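PDB 3UHF: glutamate racemase from Campylobacter jejuni, which belongs to the aspartate/glutamate/hydantoin racemase family, has an alpha/beta fold with two parallel beta-sheets, and is modelled with D-glutamic acid bound. Local coordinates for residues A[177-183]-A[209-213]; A[196-202]-A[221-227]. All coordinates share one frame; numbering follows the deposited sequence.

In the fold
Along the chain, residues 177-183 come first and lead into helix 181-191. Segment 196-202 follows, carrying strand 199-202. Interaction 1 is closed when the chain reaches 209-213, at the start of helix 211-218, after a loop of 25 residues that contains that strand. Interaction 2 is closed after 18 residues, when 221-227 run beside 196-202. The segments therefore alternate, and the two contacts cross rather than nest. Interaction 2 pairs the strands of a beta-alpha-beta unit, whereas interaction 1 fastens the beginning of that unit's helix to the turn before helix 181-191. The contacts meet where G211 O lies 3.4 Å from L224 CD2.

Interaction 1. Residues A[177-183]-A[209-213]; sequences IFEGDFL and LLGRS
F178 and L209 lie side by side with their side chains pointing the same way, with L209 CD1 over the rim of one face of the phenyl ring. L209 CB is 3.9 Å from F178 CE1, while L209 CD1 sits 4.1 Å above the ring plane. L210 meets the same ring differently: its CD2 comes to the edge, near the ring plane, and also packs on L183 CD2 at 4.0 Å. That one methyl thus sits between the F178 ring edge and L183. With CG anti to its backbone N (chi1 -177°), L183 extends toward the other segment, so that its CD2 reaches past L210 to S213 CB at 3.6 Å. V173 and M172 of helix 169-174 continue the apolar packing.

The polar side belongs to S213. Its short side chain brings OG to F178 O, giving a 2.7 Å hydrogen bond in the carbonyl plane, on a lone pair, with a C=O...OG angle of 139°. Beside this bond, water 1 accepts from S213 N at 3.1 Å and also lies 2.9 Å from F178 O. Farther out, E179 and R212 cross obliquely, their carboxylate and guanidinium planes 68° apart. E179 OE1 remains 4.1 Å from R212 NH1, beyond a salt bridge.

The chemistry thus implies a join between the turn preceding helix 181-191 and the first turn of helix 211-218 that rests on F178 and leucine packing, one serine hydrogen bond and a bridging water, with the outer charges probably adding only weak attraction.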
loop_
_atom_site.group_PDB
_atom_site.type_symbol
_atom_site.label_atom_id
_atom_site.label_comp_id
_atom_site.label_asym_id
_atom_site.label_seq_id
_atom_site.Cartn_x
_atom_site.Cartn_y
_atom_site.Cartn_z
ATOM N N ILE A 177 1.822 14.058 -11.985
ATOM C CA ILE A 177 0.998 13.874 -13.182
ATOM C C ILE A 177 -0.179 12.943 -12.890
ATOM O O ILE A 177 -0.008 11.729 -12.842
ATOM C CB ILE A 177 1.841 13.305 -14.345
ATOM C CG1 ILE A 177 3.019 14.235 -14.642
ATOM C CG2 ILE A 177 0.991 13.146 -15.598
ATOM C CD1 ILE A 177 4.059 13.620 -15.558
ATOM N N PHE A 178 -1.371 13.507 -12.698
ATOM C CA PHE A 178 -2.521 12.702 -12.264
ATOM C C PHE A 178 -3.626 12.627 -13.315
ATOM O O PHE A 178 -4.631 11.932 -13.125
ATOM C CB PHE A 178 -3.115 13.269 -10.970
ATOM C CG PHE A 178 -2.115 13.473 -9.871
ATOM C CD1 PHE A 178 -1.116 12.540 -9.630
ATOM C CD2 PHE A 178 -2.169 14.604 -9.076
ATOM C CE1 PHE A 178 -0.194 12.733 -8.616
ATOM C CE2 PHE A 178 -1.250 14.799 -8.059
ATOM C CZ PHE A 178 -0.262 13.860 -7.827
ATOM N N GLU A 179 -3.441 13.350 -14.414
ATOM C CA GLU A 179 -4.413 13.399 -15.495
ATOM C C GLU A 179 -3.741 14.036 -16.694
ATOM O O GLU A 179 -2.574 14.410 -16.623
ATOM C CB GLU A 179 -5.622 14.239 -15.091
ATOM C CG GLU A 179 -5.261 15.680 -14.772
ATOM C CD GLU A 179 -6.459 16.504 -14.345
ATOM O OE1 GLU A 179 -7.579 16.225 -14.822
ATOM O OE2 GLU A 179 -6.278 17.432 -13.529
ATOM N N GLY A 180 -4.476 14.162 -17.794
ATOM C CA GLY A 180 -3.959 14.836 -18.975
ATOM C C GLY A 180 -3.490 13.903 -20.082
ATOM O O GLY A 180 -3.547 12.682 -19.940
ATOM N N ASP A 181 -3.010 14.493 -21.177
ATOM C CA ASP A 181 -2.659 13.755 -22.388
ATOM C C ASP A 181 -1.512 12.763 -22.196
ATOM O O ASP A 181 -1.520 11.680 -22.772
ATOM C CB ASP A 181 -2.274 14.729 -23.513
ATOM C CG ASP A 181 -3.458 15.519 -24.063
ATOM O OD1 ASP A 181 -4.607 15.158 -23.768
ATOM O OD2 ASP A 181 -3.216 16.500 -24.807
ATOM N N PHE A 182 -0.517 13.150 -21.408
ATOM C CA PHE A 182 0.657 12.312 -21.209
ATOM C C PHE A 182 0.245 11.081 -20.403
ATOM O O PHE A 182 0.592 9.956 -20.742
ATOM C CB PHE A 182 1.758 13.109 -20.496
ATOM C CG PHE A 182 3.074 12.378 -20.362
ATOM C CD1 PHE A 182 3.381 11.287 -21.161
ATOM C CD2 PHE A 182 4.003 12.792 -19.423
ATOM C CE1 PHE A 182 4.597 10.623 -21.026
ATOM C CE2 PHE A 182 5.231 12.137 -19.285
ATOM C CZ PHE A 182 5.522 11.052 -20.089
ATOM N N LEU A 183 -0.532 11.284 -19.348
ATOM C CA LEU A 183 -1.024 10.127 -18.600
ATOM C C LEU A 183 -1.937 9.243 -19.467
ATOM O O LEU A 183 -1.895 8.015 -19.378
ATOM C CB LEU A 183 -1.730 10.564 -17.318
ATOM C CG LEU A 183 -2.217 9.411 -16.434
ATOM C CD1 LEU A 183 -1.025 8.681 -15.792
ATOM C CD2 LEU A 183 -3.151 9.941 -15.374
ATOM N N LEU A 209 -3.542 7.848 -6.504
ATOM C CA LEU A 209 -3.447 9.219 -7.011
ATOM C C LEU A 209 -3.925 9.280 -8.465
ATOM O O LEU A 209 -4.250 10.351 -8.979
ATOM C CB LEU A 209 -2.006 9.747 -6.900
ATOM C CG LEU A 209 -1.496 10.272 -5.548
ATOM C CD1 LEU A 209 -2.261 11.516 -5.114
ATOM C CD2 LEU A 209 -1.552 9.192 -4.464
ATOM N N LEU A 210 -3.951 8.120 -9.119
ATOM C CA LEU A 210 -4.387 8.006 -10.506
ATOM C C LEU A 210 -5.784 7.415 -10.610
ATOM O O LEU A 210 -6.260 7.109 -11.706
ATOM C CB LEU A 210 -3.432 7.094 -11.276
ATOM C CG LEU A 210 -1.966 7.505 -11.281
ATOM C CD1 LEU A 210 -1.157 6.562 -12.152
ATOM C CD2 LEU A 210 -1.798 8.949 -11.770
ATOM N N GLY A 211 -6.439 7.227 -9.471
ATOM C CA GLY A 211 -7.706 6.522 -9.467
ATOM C C GLY A 211 -8.789 7.165 -10.313
ATOM O O GLY A 211 -9.500 6.473 -11.043
ATOM N N ARG A 212 -8.927 8.483 -10.225
ATOM C CA ARG A 212 -9.948 9.167 -11.012
ATOM C C ARG A 212 -9.693 8.969 -12.506
ATOM O O ARG A 212 -10.613 8.682 -13.275
ATOM C CB ARG A 212 -10.000 10.656 -10.668
ATOM C CG ARG A 212 -11.082 11.425 -11.413
ATOM C CD ARG A 212 -11.065 12.910 -11.068
ATOM N NE ARG A 212 -9.828 13.552 -11.504
ATOM C CZ ARG A 212 -8.808 13.845 -10.700
ATOM N NH1 ARG A 212 -7.721 14.424 -11.193
ATOM N NH2 ARG A 212 -8.875 13.561 -9.405
ATOM N N SER A 213 -8.435 9.107 -12.908
ATOM C CA SER A 213 -8.064 8.920 -14.302
ATOM C C SER A 213 -8.223 7.472 -14.762
ATOM O O SER A 213 -8.684 7.223 -15.875
ATOM C CB SER A 213 -6.629 9.410 -14.541
ATOM O OG SER A 213 -6.596 10.823 -14.533
HETATM O O HOH W 1 -6.375 10.697 -11.208
#

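Interaction 2. Residues A[196-202]-A[221-227]; sequences TPDALIL and KTKLIHS
I225 lays its CG1 against A199 CB and I201 CG1, 4.3 Å from each, on one face of a parallel sheet. Strands 199-202 and 223-226 belong to a beta-alpha-beta unit whose connecting helix is 211-218, and 223-226 is the outermost strand of its four-stranded sheet within this chain. Helix 117-128 covers the isoleucine face, with T124 touching I201 and I225. On the other face L224 packs against L200 and L202, which in turn meet L214 of helix 211-218. Beta-branched isoleucine favours an extended backbone, while leucines, branched one carbon farther out, fill the face against L214.

The backbones exchange bonds in parallel fashion. L200 turns both its N-H and its C=O to strand 223-226, on either side of L224: its N donates to K223 O at 2.8 Å, and its O accepts from I225 N along an almost straight path, with an angle of 173° at the hydrogen. The flanking A199 and I201 bond instead to strand 135-139 and to E134 just before it. K223 N to D198 O and L202 N to I225 O extend the pairing at either end.

Before the strands, T222 OG1 donates to P197 O at 2.6 Å, in the carbonyl plane. With OG1 anti to the carbonyl carbon (chi1 -62°), the threonine turns its hydroxyl to this oxygen and leaves CG2 to lie against L200 CB. K221 has a flexible chain that bends at chi2 and chi3, bringing NZ to D198 OD1 in a long, weak salt bridge of 3.3 Å. Water 2 donates to both D198 OD1, at 2.6 Å, and K221 O, while D198 OD2 accepts from E134 N. At the C-terminal end of the pairing, H226 is the N-cap of helix 227-238, its ND1 accepting from D229 N, and water 3 accepts from S227 N at 2.9 Å and donates to L202 O at 2.8 Å.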
loop_
_atom_site.group_PDB
_atom_site.type_symbol
_atom_site.label_atom_id
_atom_site.label_comp_id
_atom_site.label_asym_id
_atom_site.label_seq_id
_atom_site.Cartn_x
_atom_site.Cartn_y
_atom_site.Cartn_z
ATOM N N THR A 196 -11.567 -4.975 -20.526
ATOM C CA THR A 196 -12.003 -4.153 -19.402
ATOM C C THR A 196 -12.354 -5.028 -18.206
ATOM O O THR A 196 -13.188 -5.918 -18.314
ATOM C CB THR A 196 -13.217 -3.293 -19.782
ATOM O OG1 THR A 196 -12.861 -2.435 -20.874
ATOM C CG2 THR A 196 -13.654 -2.441 -18.602
ATOM N N PRO A 197 -11.714 -4.779 -17.057
ATOM C CA PRO A 197 -11.926 -5.685 -15.924
ATOM C C PRO A 197 -13.132 -5.308 -15.065
ATOM O O PRO A 197 -13.589 -4.164 -15.076
ATOM C CB PRO A 197 -10.634 -5.524 -15.125
ATOM C CG PRO A 197 -10.243 -4.107 -15.367
ATOM C CD PRO A 197 -10.647 -3.798 -16.788
ATOM N N ASP A 198 -13.653 -6.283 -14.325
ATOM C CA ASP A 198 -14.688 -6.004 -13.345
ATOM C C ASP A 198 -14.099 -5.376 -12.090
ATOM O O ASP A 198 -14.763 -4.582 -11.411
ATOM C CB ASP A 198 -15.460 -7.282 -13.009
ATOM C CG ASP A 198 -16.187 -7.843 -14.218
ATOM O OD1 ASP A 198 -17.158 -7.198 -14.665
ATOM O OD2 ASP A 198 -15.785 -8.917 -14.727
ATOM N N ALA A 199 -12.853 -5.732 -11.780
ATOM C CA ALA A 199 -12.137 -5.108 -10.672
ATOM C C ALA A 199 -10.703 -4.779 -11.067
ATOM O O ALA A 199 -10.027 -5.580 -11.709
ATOM C CB ALA A 199 -12.138 -6.003 -9.448
ATOM N N LEU A 200 -10.245 -3.600 -10.663
ATOM C CA LEU A 200 -8.848 -3.203 -10.895
ATOM C C LEU A 200 -8.178 -3.070 -9.537
ATOM O O LEU A 200 -8.552 -2.205 -8.734
ATOM C CB LEU A 200 -8.816 -1.863 -11.620
ATOM C CG LEU A 200 -7.441 -1.222 -11.845
ATOM C CD1 LEU A 200 -6.586 -2.109 -12.723
ATOM C CD2 LEU A 200 -7.620 0.148 -12.476
ATOM N N ILE A 201 -7.224 -3.947 -9.242
ATOM C CA ILE A 201 -6.535 -3.837 -7.969
ATOM C C ILE A 201 -5.406 -2.814 -8.095
ATOM O O ILE A 201 -4.474 -2.986 -8.893
ATOM C CB ILE A 201 -5.969 -5.177 -7.465
ATOM C CG1 ILE A 201 -7.083 -6.244 -7.410
ATOM C CG2 ILE A 201 -5.394 -4.974 -6.074
ATOM C CD1 ILE A 201 -6.628 -7.593 -6.839
ATOM N N LEU A 202 -5.496 -1.744 -7.315
ATOM C CA LEU A 202 -4.445 -0.731 -7.315
ATOM C C LEU A 202 -3.314 -1.223 -6.418
ATOM O O LEU A 202 -3.167 -0.774 -5.270
ATOM C CB LEU A 202 -5.001 0.594 -6.798
ATOM C CG LEU A 202 -6.203 1.141 -7.578
ATOM C CD1 LEU A 202 -6.710 2.416 -6.937
ATOM C CD2 LEU A 202 -5.835 1.403 -9.040
ATOM N N LYS A 221 -17.900 0.125 -15.289
ATOM C CA LYS A 221 -18.036 -1.306 -15.025
ATOM C C LYS A 221 -16.888 -1.797 -14.141
ATOM O O LYS A 221 -16.938 -2.890 -13.575
ATOM C CB LYS A 221 -18.114 -2.106 -16.331
ATOM C CG LYS A 221 -16.809 -2.735 -16.779
ATOM C CD LYS A 221 -16.833 -4.255 -16.635
ATOM C CE LYS A 221 -16.739 -4.946 -17.994
ATOM N NZ LYS A 221 -16.574 -6.425 -17.868
ATOM N N THR A 222 -15.857 -0.971 -14.009
ATOM C CA THR A 222 -14.661 -1.378 -13.289
ATOM C C THR A 222 -14.609 -0.832 -11.863
ATOM O O THR A 222 -14.546 0.378 -11.653
ATOM C CB THR A 222 -13.399 -0.930 -14.038
ATOM O OG1 THR A 222 -13.359 -1.570 -15.316
ATOM C CG2 THR A 222 -12.167 -1.313 -13.258
ATOM N N LYS A 223 -14.630 -1.728 -10.881
ATOM C CA LYS A 223 -14.479 -1.322 -9.488
ATOM C C LYS A 223 -13.005 -1.222 -9.118
ATOM O O LYS A 223 -12.237 -2.147 -9.365
ATOM C CB LYS A 223 -15.185 -2.323 -8.568
ATOM C CG LYS A 223 -16.682 -2.413 -8.798
ATOM C CD LYS A 223 -17.314 -3.429 -7.853
ATOM C CE LYS A 223 -18.834 -3.393 -7.930
ATOM N NZ LYS A 223 -19.430 -4.112 -6.773
ATOM N N LEU A 224 -12.600 -0.099 -8.529
ATOM C CA LEU A 224 -11.211 0.067 -8.133
ATOM C C LEU A 224 -11.030 -0.429 -6.700
ATOM O O LEU A 224 -11.816 -0.087 -5.813
ATOM C CB LEU A 224 -10.763 1.533 -8.253
ATOM C CG LEU A 224 -10.266 2.013 -9.623
ATOM C CD1 LEU A 224 -11.344 1.834 -10.666
ATOM C CD2 LEU A 224 -9.865 3.476 -9.536
ATOM N N ILE A 225 -10.008 -1.253 -6.492
ATOM C CA ILE A 225 -9.686 -1.769 -5.167
ATOM C C ILE A 225 -8.497 -1.001 -4.598
ATOM O O ILE A 225 -7.390 -1.095 -5.114
ATOM C CB ILE A 225 -9.364 -3.290 -5.201
ATOM C CG1 ILE A 225 -10.452 -4.059 -5.961
ATOM C CG2 ILE A 225 -9.170 -3.817 -3.795
ATOM C CD1 ILE A 225 -11.852 -3.942 -5.362
ATOM N N HIS A 226 -8.737 -0.243 -3.528
ATOM C CA HIS A 226 -7.721 0.640 -2.931
ATOM C C HIS A 226 -7.034 -0.134 -1.785
ATOM O O HIS A 226 -7.712 -0.669 -0.902
ATOM C CB HIS A 226 -8.472 1.883 -2.430
ATOM C CG HIS A 226 -7.613 2.974 -1.869
ATOM N ND1 HIS A 226 -6.906 2.841 -0.694
ATOM C CD2 HIS A 226 -7.424 4.252 -2.281
ATOM C CE1 HIS A 226 -6.286 3.980 -0.428
ATOM N NE2 HIS A 226 -6.592 4.854 -1.370
ATOM N N SER A 227 -5.706 -0.239 -1.824
ATOM C CA SER A 227 -4.965 -1.047 -0.847
ATOM C C SER A 227 -5.072 -0.507 0.573
ATOM O O SER A 227 -5.084 -1.280 1.541
ATOM C CB SER A 227 -3.483 -1.184 -1.251
ATOM O OG SER A 227 -3.344 -1.983 -2.416
HETATM O O HOH W 2 -18.423 -5.161 -13.622
HETATM O O HOH W 3 -3.890 1.272 -3.477
#